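Local structure of xylose isomerase-like TIM barrel domain-containing protein (Thermus thermophilus, 3AYV) at residues D2-F7 and S49-V54; L133-S138 and G155-C160; L188-G193 and G204-G209. The protein is of unknown function but binds a cluster of zinc ions, may cut DNA at abasic sites and possibly takes part in protection against oxidative stress. All coordinates share one frame; numbering follows the deposited sequence.

Contact 1. Residues D2-F7 and S49-V54; sequences DVRLAF and SGKLSV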
loop_
_atom_site.group_PDB
_atom_site.type_symbol
_atom_site.label_atom_id
_atom_site.label_comp_id
_atom_site.label_asym_id
_atom_site.label_seq_id
_atom_site.Cartn_x
_atom_site.Cartn_y
_atom_site.Cartn_z
ATOM N N ASP A 2 5.116 -11.986 8.994
ATOM C CA ASP A 2 4.736 -11.937 7.595
ATOM C C ASP A 2 5.392 -10.681 7.001
ATOM O O ASP A 2 4.853 -9.584 7.137
ATOM C CB ASP A 2 3.204 -11.855 7.483
ATOM C CG ASP A 2 2.703 -11.843 6.045
ATOM O OD1 ASP A 2 3.514 -11.837 5.089
ATOM O OD2 ASP A 2 1.455 -11.838 5.874
ATOM N N VAL A 3 6.561 -10.865 6.391
ATOM C CA VAL A 3 7.353 -9.752 5.862
ATOM C C VAL A 3 7.487 -9.962 4.379
ATOM O O VAL A 3 7.871 -11.044 3.929
ATOM C CB VAL A 3 8.761 -9.622 6.527
ATOM C CG1 VAL A 3 9.427 -8.318 6.098
ATOM C CG2 VAL A 3 8.647 -9.639 8.039
ATOM N N ARG A 4 7.150 -8.924 3.615
ATOM C CA ARG A 4 7.051 -9.034 2.183
ATOM C C ARG A 4 7.917 -7.949 1.561
ATOM O O ARG A 4 8.136 -6.900 2.179
ATOM C CB ARG A 4 5.604 -8.841 1.727
ATOM C CG ARG A 4 4.604 -9.666 2.516
ATOM C CD ARG A 4 3.338 -9.936 1.779
ATOM N NE ARG A 4 2.418 -10.707 2.631
ATOM C CZ ARG A 4 1.124 -10.873 2.370
ATOM N NH1 ARG A 4 0.578 -10.321 1.288
ATOM N NH2 ARG A 4 0.367 -11.579 3.198
ATOM N N LEU A 5 8.415 -8.214 0.357
ATOM C CA LEU A 5 9.141 -7.204 -0.420
ATOM C C LEU A 5 8.280 -6.578 -1.516
ATOM O O LEU A 5 7.689 -7.288 -2.328
ATOM C CB LEU A 5 10.407 -7.808 -1.048
ATOM C CG LEU A 5 11.268 -6.819 -1.835
ATOM C CD1 LEU A 5 11.883 -5.749 -0.935
ATOM C CD2 LEU A 5 12.355 -7.579 -2.598
ATOM N N ALA A 6 8.231 -5.250 -1.539
ATOM C CA ALA A 6 7.608 -4.503 -2.639
ATOM C C ALA A 6 8.526 -4.466 -3.847
ATOM O O ALA A 6 9.694 -4.152 -3.712
ATOM C CB ALA A 6 7.284 -3.058 -2.192
ATOM N N PHE A 7 7.986 -4.775 -5.017
ATOM C CA PHE A 7 8.697 -4.588 -6.290
ATOM C C PHE A 7 7.666 -4.424 -7.397
ATOM O O PHE A 7 6.564 -4.966 -7.311
ATOM C CB PHE A 7 9.633 -5.792 -6.597
ATOM C CG PHE A 7 8.925 -7.128 -6.617
ATOM C CD1 PHE A 7 8.751 -7.846 -5.446
ATOM C CD2 PHE A 7 8.425 -7.650 -7.805
ATOM C CE1 PHE A 7 8.078 -9.073 -5.451
ATOM C CE2 PHE A 7 7.744 -8.885 -7.834
ATOM C CZ PHE A 7 7.595 -9.610 -6.655
ATOM N N SER A 49 5.526 -19.021 -5.061
ATOM C CA SER A 49 4.456 -19.472 -4.188
ATOM C C SER A 49 4.956 -19.164 -2.789
ATOM O O SER A 49 6.099 -19.458 -2.445
ATOM C CB SER A 49 4.161 -20.963 -4.383
ATOM O OG SER A 49 5.291 -21.741 -4.053
ATOM N N GLY A 50 4.093 -18.562 -1.992
ATOM C CA GLY A 50 4.501 -17.805 -0.806
ATOM C C GLY A 50 3.495 -16.671 -0.784
ATOM O O GLY A 50 2.741 -16.510 -1.750
ATOM N N LYS A 51 3.456 -15.903 0.300
ATOM C CA LYS A 51 2.389 -14.915 0.472
ATOM C C LYS A 51 2.553 -13.760 -0.518
ATOM O O LYS A 51 3.651 -13.238 -0.703
ATOM C CB LYS A 51 2.294 -14.448 1.924
ATOM C CG LYS A 51 1.720 -15.548 2.862
ATOM C CD LYS A 51 1.823 -15.170 4.336
ATOM C CE LYS A 51 1.151 -16.222 5.217
ATOM N NZ LYS A 51 1.781 -16.265 6.571
ATOM N N LEU A 52 1.449 -13.403 -1.168
ATOM C CA LEU A 52 1.493 -12.360 -2.186
ATOM C C LEU A 52 0.321 -11.391 -2.028
ATOM O O LEU A 52 -0.827 -11.797 -1.813
ATOM C CB LEU A 52 1.513 -12.969 -3.589
ATOM C CG LEU A 52 1.613 -11.995 -4.786
ATOM C CD1 LEU A 52 2.345 -12.629 -5.938
ATOM C CD2 LEU A 52 0.214 -11.458 -5.254
ATOM N N SER A 53 0.640 -10.109 -2.135
ATOM C CA SER A 53 -0.359 -9.056 -2.175
ATOM C C SER A 53 0.016 -8.186 -3.372
ATOM O O SER A 53 1.064 -8.386 -3.982
ATOM C CB SER A 53 -0.381 -8.258 -0.864
ATOM O OG SER A 53 0.920 -7.861 -0.439
ATOM N N VAL A 54 -0.849 -7.244 -3.747
ATOM C CA VAL A 54 -0.501 -6.370 -4.874
ATOM C C VAL A 54 -0.686 -4.914 -4.483
ATOM O O VAL A 54 -1.473 -4.596 -3.592
ATOM C CB VAL A 54 -1.335 -6.623 -6.167
ATOM C CG1 VAL A 54 -1.227 -8.077 -6.644
ATOM C CG2 VAL A 54 -2.786 -6.229 -5.940
#
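Inside the N-terminal end of this TIM barrel, Arg4 on strand 3-8 reaches past the intervening strand 25-29 to meet Lys51, just before strand 52-55, and Ser53 on it. Arg4 CG lies beside the backbone N (chi1 -48°), and the chain then runs extended to NE, carrying the guanidinium toward 49-54. There Arg4 grips Asp2 side-on: Arg4 NE points almost straight at OD1 of Asp2 at 2.9 Å (176° at the hydrogen), while NH2 takes the syn lone pair of OD2 in a more bent bond, closing a two-pronged salt bridge. NH2 also forms a salt bridge with Asp91, and Asp2 OD2 a hydrogen bond with Thr219 OG1. The Lys51 side chain crosses that of Arg4 at about a right angle and lays CB over the rim of one guanidinium face, 3.7 Å from Arg4 NH2. Farther out, Lys51 CD packs 3.7 Å from Asp2 OD2, but its NZ, 4.5 Å from that oxygen, stays beyond salt-bridge range. A methionine in place of Arg4 would probably leave the carboxylates of Asp2 and Asp91 without their shared positive mate inside the barrel. Ser53 sits at the guanidinium edge, its OG, which is hydrogen-bonded to Glu27, lying 3.0 Å from Arg4 NH1.

Contact 2. Residues L133-S138 and G155-C160; sequences LLLENS and GELGFC. With ZN (zinc ion), chain E; ZN (zinc ion), chain F.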
loop_
_atom_site.group_PDB
_atom_site.type_symbol
_atom_site.label_atom_id
_atom_site.label_comp_id
_atom_site.label_asym_id
_atom_site.label_seq_id
_atom_site.Cartn_x
_atom_site.Cartn_y
_atom_site.Cartn_z
ATOM N N LEU A 133 -9.355 -5.416 0.331
ATOM C CA LEU A 133 -8.966 -4.107 -0.241
ATOM C C LEU A 133 -8.460 -3.209 0.859
ATOM O O LEU A 133 -9.086 -3.097 1.914
ATOM C CB LEU A 133 -10.172 -3.439 -0.910
ATOM C CG LEU A 133 -9.966 -2.285 -1.877
ATOM C CD1 LEU A 133 -9.114 -2.719 -3.098
ATOM C CD2 LEU A 133 -11.298 -1.700 -2.356
ATOM N N LEU A 134 -7.326 -2.548 0.620
ATOM C CA LEU A 134 -6.715 -1.726 1.665
ATOM C C LEU A 134 -6.414 -0.355 1.113
ATOM O O LEU A 134 -5.756 -0.232 0.094
ATOM C CB LEU A 134 -5.399 -2.331 2.176
ATOM C CG LEU A 134 -5.478 -3.783 2.651
ATOM C CD1 LEU A 134 -4.074 -4.345 2.797
ATOM C CD2 LEU A 134 -6.246 -3.820 3.981
ATOM N N LEU A 135 -6.874 0.668 1.819
ATOM C CA LEU A 135 -6.546 2.054 1.469
ATOM C C LEU A 135 -5.315 2.516 2.232
ATOM O O LEU A 135 -5.256 2.406 3.461
ATOM C CB LEU A 135 -7.769 2.945 1.814
ATOM C CG LEU A 135 -7.676 4.473 1.675
ATOM C CD1 LEU A 135 -7.224 4.836 0.262
ATOM C CD2 LEU A 135 -9.033 5.045 1.996
ATOM N N GLU A 136 -4.332 3.059 1.499
ATOM C CA GLU A 136 -3.052 3.507 2.083
ATOM C C GLU A 136 -3.056 5.036 2.187
ATOM O O GLU A 136 -3.588 5.702 1.285
ATOM C CB GLU A 136 -1.920 3.044 1.161
ATOM C CG GLU A 136 -0.555 3.460 1.577
ATOM C CD GLU A 136 0.475 3.293 0.473
ATOM O OE1 GLU A 136 0.231 2.618 -0.536
ATOM O OE2 GLU A 136 1.562 3.844 0.620
ATOM N N ASN A 137 -2.518 5.598 3.281
ATOM C CA ASN A 137 -2.394 7.063 3.345
ATOM C C ASN A 137 -1.291 7.505 2.375
ATOM O O ASN A 137 -0.254 6.836 2.250
ATOM C CB ASN A 137 -2.071 7.562 4.767
ATOM C CG ASN A 137 -0.779 6.957 5.337
ATOM O OD1 ASN A 137 -0.685 5.745 5.522
ATOM N ND2 ASN A 137 0.230 7.814 5.601
ATOM N N SER A 138 -1.521 8.649 1.735
ATOM C CA SER A 138 -0.572 9.250 0.816
ATOM C C SER A 138 -0.396 10.728 1.180
ATOM O O SER A 138 0.443 11.046 2.028
ATOM C CB SER A 138 -1.003 9.017 -0.645
ATOM O OG SER A 138 -2.320 9.506 -0.895
ATOM N N GLY A 155 -16.059 -2.065 7.817
ATOM C CA GLY A 155 -15.219 -3.255 7.924
ATOM C C GLY A 155 -14.860 -3.957 6.622
ATOM O O GLY A 155 -14.054 -4.897 6.637
ATOM N N GLU A 156 -15.450 -3.533 5.505
ATOM C CA GLU A 156 -15.153 -4.114 4.186
ATOM C C GLU A 156 -13.933 -3.465 3.503
ATOM O O GLU A 156 -13.514 -3.892 2.417
ATOM C CB GLU A 156 -16.374 -4.014 3.259
ATOM C CG GLU A 156 -17.599 -4.760 3.861
ATOM C CD GLU A 156 -17.268 -6.218 4.065
ATOM O OE1 GLU A 156 -16.987 -6.899 3.052
ATOM O OE2 GLU A 156 -17.242 -6.672 5.232
ATOM N N LEU A 157 -13.431 -2.402 4.119
ATOM C CA LEU A 157 -12.222 -1.723 3.627
ATOM C C LEU A 157 -11.210 -1.619 4.755
ATOM O O LEU A 157 -11.531 -1.137 5.849
ATOM C CB LEU A 157 -12.596 -0.330 3.135
ATOM C CG LEU A 157 -11.489 0.529 2.555
ATOM C CD1 LEU A 157 -10.935 -0.159 1.293
ATOM C CD2 LEU A 157 -12.075 1.924 2.266
ATOM N N GLY A 158 -9.985 -2.064 4.504
ATOM C CA GLY A 158 -8.959 -1.968 5.533
ATOM C C GLY A 158 -8.052 -0.767 5.274
ATOM O O GLY A 158 -8.206 -0.077 4.260
ATOM N N PHE A 159 -7.097 -0.565 6.185
ATOM C CA PHE A 159 -6.154 0.546 6.148
ATOM C C PHE A 159 -4.704 0.030 6.122
ATOM O O PHE A 159 -4.346 -0.893 6.867
ATOM C CB PHE A 159 -6.386 1.456 7.361
ATOM C CG PHE A 159 -5.381 2.588 7.476
ATOM C CD1 PHE A 159 -5.201 3.484 6.418
ATOM C CD2 PHE A 159 -4.606 2.741 8.633
ATOM C CE1 PHE A 159 -4.248 4.523 6.496
ATOM C CE2 PHE A 159 -3.678 3.792 8.738
ATOM C CZ PHE A 159 -3.497 4.680 7.660
ATOM N N CYS A 160 -3.898 0.601 5.226
ATOM C CA CYS A 160 -2.467 0.345 5.161
ATOM C C CYS A 160 -1.752 1.633 5.581
ATOM O O CYS A 160 -1.937 2.678 4.946
ATOM C CB CYS A 160 -2.072 -0.042 3.725
ATOM S SG CYS A 160 -0.251 -0.164 3.524
HETATM ZN ZN ZN E . 1.493 3.090 -1.929
HETATM ZN ZN ZN F . 3.494 3.015 0.873
HETATM O O HOH W 1 -12.132 -5.773 1.224
HETATM O O HOH W 2 3.354 2.202 -1.516
HETATM O O HOH W 3 3.173 4.304 -3.253
HETATM O O HOH W 4 5.248 3.938 -0.516
#
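Leu133 and Gly158 begin the pairing of two parallel strands: the Leu133 carbonyl O receives Gly158 N at 2.9 Å, nearly along the C=O axis. Beside this bond the Leu133 side chain crosses that of Leu157 obliquely, CG to CD1 3.9 Å, Leu133 lying on helix 120-129 and Leu157 on helix 147-153. A water links Leu133 N to the carbonyl of Glu156. Leu134 turns to the other side, and its CD2 lies 3.6 Å from Gly158 CA, filling the position that a side chain on Gly158 would need. Leu135 bonds through both its backbone N and its backbone O: the N donates to Gly158 O at 2.9 Å, and the O accepts Cys160 N from a position 45° above the carbonyl plane. Its side chain points outward with Phe159 toward helix 147-153. Glu136 faces inward beside Cys160, their CB atoms in contact. With CG anti to the backbone N (chi1 178°) and the chain extended, its carboxylate bridges two zinc ions: Glu136 OE1 binds the zinc ion of chain E at 1.9 Å and OE2 that of chain F at 2.1 Å, OE2 also lying at a longer 2.7 Å from the chain E ion. His55 and His96 share the chain E ion, and Asp162, His187 and Glu223 the chain F ion. Past the strand end, Asn137 OD1 approaches Phe159 CZ at 3.7 Å, the amide and ring planes 48° apart. This oxygen accepts from Asp162 N, a second-shell link to another zinc ligand. The whole is a beta-alpha-beta unit of a TIM barrel, with a multinuclear zinc site at the C-terminal ends of its strands.

Contact 3. Residues L188-G193 and G204-G209; sequences LNDTDG and GVLGHG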
loop_
_atom_site.group_PDB
_atom_site.type_symbol
_atom_site.label_atom_id
_atom_site.label_comp_id
_atom_site.label_asym_id
_atom_site.label_seq_id
_atom_site.Cartn_x
_atom_site.Cartn_y
_atom_site.Cartn_z
ATOM N N LEU A 188 6.633 -0.257 5.193
ATOM C CA LEU A 188 7.797 0.090 6.010
ATOM C C LEU A 188 8.980 0.555 5.195
ATOM O O LEU A 188 9.336 -0.069 4.200
ATOM C CB LEU A 188 8.236 -1.110 6.836
ATOM C CG LEU A 188 7.199 -1.668 7.830
ATOM C CD1 LEU A 188 7.879 -2.865 8.508
ATOM C CD2 LEU A 188 6.837 -0.622 8.852
ATOM N N ASN A 189 9.559 1.663 5.634
ATOM C CA ASN A 189 10.836 2.161 5.130
ATOM C C ASN A 189 11.231 3.334 6.009
ATOM O O ASN A 189 10.536 3.595 6.993
ATOM C CB ASN A 189 10.760 2.524 3.628
ATOM C CG ASN A 189 9.688 3.560 3.312
ATOM O OD1 ASN A 189 9.445 4.483 4.092
ATOM N ND2 ASN A 189 9.038 3.402 2.155
ATOM N N ASP A 190 12.335 4.018 5.679
ATOM C CA ASP A 190 12.701 5.222 6.397
ATOM C C ASP A 190 12.964 6.393 5.442
ATOM O O ASP A 190 13.126 6.213 4.233
ATOM C CB ASP A 190 13.893 4.980 7.340
ATOM C CG ASP A 190 13.752 5.724 8.663
ATOM O OD1 ASP A 190 12.962 6.692 8.741
ATOM O OD2 ASP A 190 14.487 5.394 9.628
ATOM N N THR A 191 12.984 7.579 6.018
ATOM C CA THR A 191 13.077 8.818 5.272
ATOM C C THR A 191 13.936 9.782 6.089
ATOM O O THR A 191 14.034 9.656 7.316
ATOM C CB THR A 191 11.677 9.440 5.043
ATOM O OG1 THR A 191 11.836 10.786 4.563
ATOM C CG2 THR A 191 10.842 9.463 6.345
ATOM N N ASP A 192 14.548 10.743 5.406
ATOM C CA ASP A 192 15.227 11.849 6.078
ATOM C C ASP A 192 14.288 12.932 6.610
ATOM O O ASP A 192 14.738 13.928 7.194
ATOM C CB ASP A 192 16.286 12.452 5.142
ATOM C CG ASP A 192 15.711 12.957 3.807
ATOM O OD1 ASP A 192 14.481 12.946 3.581
ATOM O OD2 ASP A 192 16.525 13.386 2.962
ATOM N N GLY A 193 12.980 12.743 6.412
ATOM C CA GLY A 193 12.003 13.710 6.819
ATOM C C GLY A 193 11.695 14.757 5.774
ATOM O O GLY A 193 10.903 15.663 6.043
ATOM N N GLY A 204 16.931 6.492 8.781
ATOM C CA GLY A 204 16.333 7.818 8.743
ATOM C C GLY A 204 15.835 8.259 10.093
ATOM O O GLY A 204 16.409 7.910 11.127
ATOM N N VAL A 205 14.743 9.013 10.076
ATOM C CA VAL A 205 14.276 9.765 11.236
ATOM C C VAL A 205 12.985 9.214 11.864
ATOM O O VAL A 205 12.523 9.742 12.886
ATOM C CB VAL A 205 14.037 11.268 10.873
ATOM C CG1 VAL A 205 15.297 11.878 10.272
ATOM C CG2 VAL A 205 12.812 11.428 9.921
ATOM N N LEU A 206 12.394 8.177 11.267
ATOM C CA LEU A 206 11.072 7.697 11.721
ATOM C C LEU A 206 11.053 6.992 13.097
ATOM O O LEU A 206 9.991 6.847 13.692
ATOM C CB LEU A 206 10.361 6.831 10.655
ATOM C CG LEU A 206 9.862 7.567 9.392
ATOM C CD1 LEU A 206 9.174 6.583 8.461
ATOM C CD2 LEU A 206 8.922 8.765 9.776
ATOM N N GLY A 207 12.213 6.565 13.600
ATOM C CA GLY A 207 12.285 5.991 14.973
ATOM C C GLY A 207 11.389 4.775 15.198
ATOM O O GLY A 207 10.681 4.679 16.221
ATOM N N HIS A 208 11.401 3.841 14.251
ATOM C CA HIS A 208 10.478 2.698 14.318
ATOM C C HIS A 208 10.555 1.913 15.619
ATOM O O HIS A 208 9.567 1.305 16.037
ATOM C CB HIS A 208 10.708 1.719 13.170
ATOM C CG HIS A 208 10.513 2.326 11.815
ATOM N ND1 HIS A 208 9.365 2.145 11.073
ATOM C CD2 HIS A 208 11.321 3.122 11.075
ATOM C CE1 HIS A 208 9.479 2.792 9.924
ATOM N NE2 HIS A 208 10.651 3.401 9.907
ATOM N N GLY A 209 11.736 1.881 16.224
ATOM C CA GLY A 209 11.899 1.202 17.515
ATOM C C GLY A 209 10.926 1.703 18.577
ATOM O O GLY A 209 10.478 0.926 19.438
#
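The long loop between barrel strands 185-188 and 219-222, beside the zinc site, folds back on itself here, and the carboxylate of Asp190 receives the returning backbone of Gly204 to Leu206. Leu206 N donates to Asp190 OD1 at 3.0 Å, using the syn lone pair. The same oxygen accepts Thr191 N on its anti side, from 31° out of the carboxylate plane. Asp190 OD2 takes a weak, bent bond from Gly204 N at 2.8 Å. One residue on, Val205 N meets Thr191 O almost head-on at 2.9 Å. The fit at Gly204 is close: a beta carbon there would collide with both Thr191 O and Asp190 OD1. Thr191 turns OG1 anti to its own N (chi1 168°), where it accepts Gly193 N in an ST turn and is also bonded to Tyr195 O. This rotation leaves Thr191 CG2 3.7 Å from Leu206 CG. Leu206 CB in turn packs 3.2 Å from Asp190 OD1. Just past the end of strand 185-188, Asn189 O receives a weak bond of 2.9 Å from NE2 at the edge of the His208 ring, while Trp211 meets the ring. The Asn189 side-chain ND2 bonds to the backbone O of the zinc ligand Glu223, and the side chain also touches His198, another zinc ligand. One carboxylate thus collects main-chain N-H groups from both arms of the loop, an environment that would probably stabilise its negative charge while fixing the loop's shape beside the metals.

Contacts 1 and 2 belong to the same eight-stranded sheet, whereas contact 3 joins two parts of one loop, and the three do not touch. Contact 2 is the most central, with every touching residue buried, and its backbone bonds join neighbouring strands. Contact 1 pairs strands that are not neighbours, so side chains carry it, with a charged network at the N-terminal end of the barrel and Lys51 exposed. The centre of contact 3 lies about 17 Å from the chain centre, the farthest of the three, though most of its touching residues are buried; it relies on a carboxylate holding backbone N-H groups. Contact 2 supplies a zinc ligand directly, while contact 3 borders the metal site through Asn189.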